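Local coordinates for DUF3224 domain-containing protein (Shewanella oneidensis, PDB 2OOJ) that is of unknown function but belongs to the DUF3224 family and folds as a curled antiparallel beta sheet, consistent with its barrel-fold clan, at residues Lys37-Glu42 with Phe81-Phe86. Sequence-based numbering, arbitrary orientation.
Sequences KTFYGE and FVLQHF
Lys-37 and His-85 meet at one carboxylate oxygen, Glu-68 OE2, which makes a salt bridge with Lys-37 NZ and a hydrogen bond with His-85 NE2. Lys-37 NZ lies at the edge of the imidazole, in the ring plane, 3.5 Å from His-85 CE1. No hydrogen bond joins the ammonium to the ring; they are linked through the shared carboxylate. Tyr-64 OH binds His-85 ND1, so both ring nitrogens are engaged, which together should hold the ring's rotation. The glutamate would probably stabilise the lysine's positive charge in this buried setting. CG anti to the carbonyl carbon (chi1 -61°) and an extended chain beyond it carry Lys-37 NZ across to a histidine side chain coming from the opposite direction. Beside this polar pair, Leu-83 CD1 lies oblique to the Phe-39 ring, 4.4 Å from Phe-39 CZ, a light apolar touch. The nearest CA atoms, of Lys-37 and Leu-83, are 11.8 Å apart; between these two segments the contact is made by side chains across the interior of the curled sheet. Lys-37 also packs on Phe-11 and Val-13 of strand 5-18, while His-85 rests on Leu-98 of strand 93-107; strand 62-71, which supplies Glu-68 and Tyr-64, pairs with strand 77-90.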
loop_
_atom_site.group_PDB
_atom_site.type_symbol
_atom_site.label_atom_id
_atom_site.label_comp_id
_atom_site.label_asym_id
_atom_site.label_seq_id
_atom_site.Cartn_x
_atom_site.Cartn_y
_atom_site.Cartn_z
ATOM N N LYS B 37 8.686 4.545 -14.008
ATOM C CA LYS B 37 8.044 3.706 -15.016
ATOM C C LYS B 37 7.737 4.480 -16.283
ATOM O O LYS B 37 7.577 5.706 -16.258
ATOM C CB LYS B 37 6.703 3.149 -14.548
ATOM C CG LYS B 37 6.701 2.272 -13.364
ATOM C CD LYS B 37 5.321 1.532 -13.335
ATOM C CE LYS B 37 5.076 0.901 -11.996
ATOM N NZ LYS B 37 3.664 0.434 -11.858
ATOM N N THR B 38 7.690 3.730 -17.378
ATOM C CA THR B 38 7.221 4.211 -18.660
ATOM C C THR B 38 6.151 3.270 -19.176
ATOM O O THR B 38 6.360 2.084 -19.237
ATOM C CB THR B 38 8.345 4.300 -19.711
ATOM O OG1 THR B 38 9.415 5.094 -19.187
ATOM C CG2 THR B 38 7.803 4.929 -21.028
ATOM N N PHE B 39 5.012 3.851 -19.557
ATOM C CA PHE B 39 3.901 3.143 -20.180
ATOM C C PHE B 39 3.872 3.480 -21.658
ATOM O O PHE B 39 4.129 4.618 -22.026
ATOM C CB PHE B 39 2.577 3.596 -19.562
ATOM C CG PHE B 39 2.433 3.226 -18.122
ATOM C CD1 PHE B 39 2.905 4.072 -17.124
ATOM C CD2 PHE B 39 1.809 2.048 -17.754
ATOM C CE1 PHE B 39 2.769 3.732 -15.772
ATOM C CE2 PHE B 39 1.655 1.711 -16.418
ATOM C CZ PHE B 39 2.135 2.561 -15.423
ATOM N N TYR B 40 3.515 2.506 -22.487
ATOM C CA TYR B 40 3.510 2.634 -23.940
ATOM C C TYR B 40 2.143 2.255 -24.442
ATOM O O TYR B 40 1.447 1.434 -23.823
ATOM C CB TYR B 40 4.527 1.644 -24.544
ATOM C CG TYR B 40 5.952 1.949 -24.172
ATOM C CD1 TYR B 40 6.673 2.925 -24.848
ATOM C CD2 TYR B 40 6.582 1.274 -23.126
ATOM C CE1 TYR B 40 7.989 3.213 -24.496
ATOM C CE2 TYR B 40 7.879 1.564 -22.762
ATOM C CZ TYR B 40 8.583 2.532 -23.456
ATOM O OH TYR B 40 9.870 2.834 -23.087
ATOM N N GLY B 41 1.760 2.814 -25.578
ATOM C CA GLY B 41 0.506 2.453 -26.204
ATOM C C GLY B 41 -0.612 3.421 -25.845
ATOM O O GLY B 41 -0.434 4.645 -25.840
ATOM N N GLU B 42 -1.761 2.854 -25.531
ATOM C CA GLU B 42 -2.956 3.652 -25.244
ATOM C C GLU B 42 -2.775 4.515 -24.002
ATOM O O GLU B 42 -3.351 5.592 -23.900
ATOM C CB GLU B 42 -4.144 2.720 -25.074
ATOM C CG GLU B 42 -4.530 2.040 -26.333
ATOM C CD GLU B 42 -5.389 2.897 -27.242
ATOM O OE1 GLU B 42 -5.515 4.116 -27.016
ATOM O OE2 GLU B 42 -5.922 2.339 -28.219
ATOM N N PHE B 81 -2.677 11.232 -13.188
ATOM C CA PHE B 81 -3.429 10.609 -12.118
ATOM C C PHE B 81 -2.454 9.863 -11.219
ATOM O O PHE B 81 -1.276 9.675 -11.575
ATOM C CB PHE B 81 -4.506 9.677 -12.696
ATOM C CG PHE B 81 -3.974 8.669 -13.659
ATOM C CD1 PHE B 81 -3.815 8.984 -14.992
ATOM C CD2 PHE B 81 -3.631 7.393 -13.225
ATOM C CE1 PHE B 81 -3.308 8.047 -15.891
ATOM C CE2 PHE B 81 -3.155 6.457 -14.105
ATOM C CZ PHE B 81 -2.983 6.793 -15.449
ATOM N N VAL B 82 -2.958 9.423 -10.069
ATOM C CA VAL B 82 -2.170 8.600 -9.140
ATOM C C VAL B 82 -2.668 7.171 -9.125
ATOM O O VAL B 82 -3.865 6.939 -9.054
ATOM C CB VAL B 82 -2.199 9.181 -7.699
ATOM C CG1 VAL B 82 -1.551 8.196 -6.621
ATOM C CG2 VAL B 82 -1.460 10.531 -7.700
ATOM N N LEU B 83 -1.721 6.230 -9.164
ATOM C CA LEU B 83 -2.003 4.820 -8.959
ATOM C C LEU B 83 -1.527 4.343 -7.578
ATOM O O LEU B 83 -0.465 4.720 -7.134
ATOM C CB LEU B 83 -1.343 3.986 -10.043
ATOM C CG LEU B 83 -1.918 3.998 -11.464
ATOM C CD1 LEU B 83 -0.935 3.368 -12.441
ATOM C CD2 LEU B 83 -3.260 3.266 -11.458
ATOM N N GLN B 84 -2.346 3.512 -6.929
ATOM C CA GLN B 84 -2.103 3.007 -5.577
ATOM C C GLN B 84 -2.205 1.531 -5.596
ATOM O O GLN B 84 -3.208 0.995 -6.092
ATOM C CB GLN B 84 -3.112 3.608 -4.595
ATOM C CG GLN B 84 -2.800 3.266 -3.093
ATOM C CD GLN B 84 -3.620 4.109 -2.144
ATOM O OE1 GLN B 84 -3.506 5.336 -2.139
ATOM N NE2 GLN B 84 -4.414 3.461 -1.301
ATOM N N HIS B 85 -1.128 0.872 -5.139
ATOM C CA HIS B 85 -0.973 -0.567 -5.189
ATOM C C HIS B 85 -1.001 -1.235 -3.805
ATOM O O HIS B 85 -0.392 -0.770 -2.845
ATOM C CB HIS B 85 0.405 -0.978 -5.762
ATOM C CG HIS B 85 0.818 -0.296 -7.029
ATOM N ND1 HIS B 85 1.373 -1.001 -8.074
ATOM C CD2 HIS B 85 0.863 1.010 -7.391
ATOM C CE1 HIS B 85 1.734 -0.157 -9.027
ATOM N NE2 HIS B 85 1.417 1.068 -8.646
ATOM N N PHE B 86 -1.626 -2.402 -3.734
ATOM C CA PHE B 86 -1.549 -3.224 -2.560
ATOM C C PHE B 86 -1.501 -4.635 -3.080
ATOM O O PHE B 86 -2.447 -5.078 -3.717
ATOM C CB PHE B 86 -2.784 -3.015 -1.720
ATOM C CG PHE B 86 -2.896 -3.889 -0.495
ATOM C CD1 PHE B 86 -3.397 -5.172 -0.581
ATOM C CD2 PHE B 86 -2.623 -3.359 0.755
ATOM C CE1 PHE B 86 -3.570 -5.951 0.569
ATOM C CE2 PHE B 86 -2.801 -4.111 1.922
ATOM C CZ PHE B 86 -3.263 -5.418 1.820
#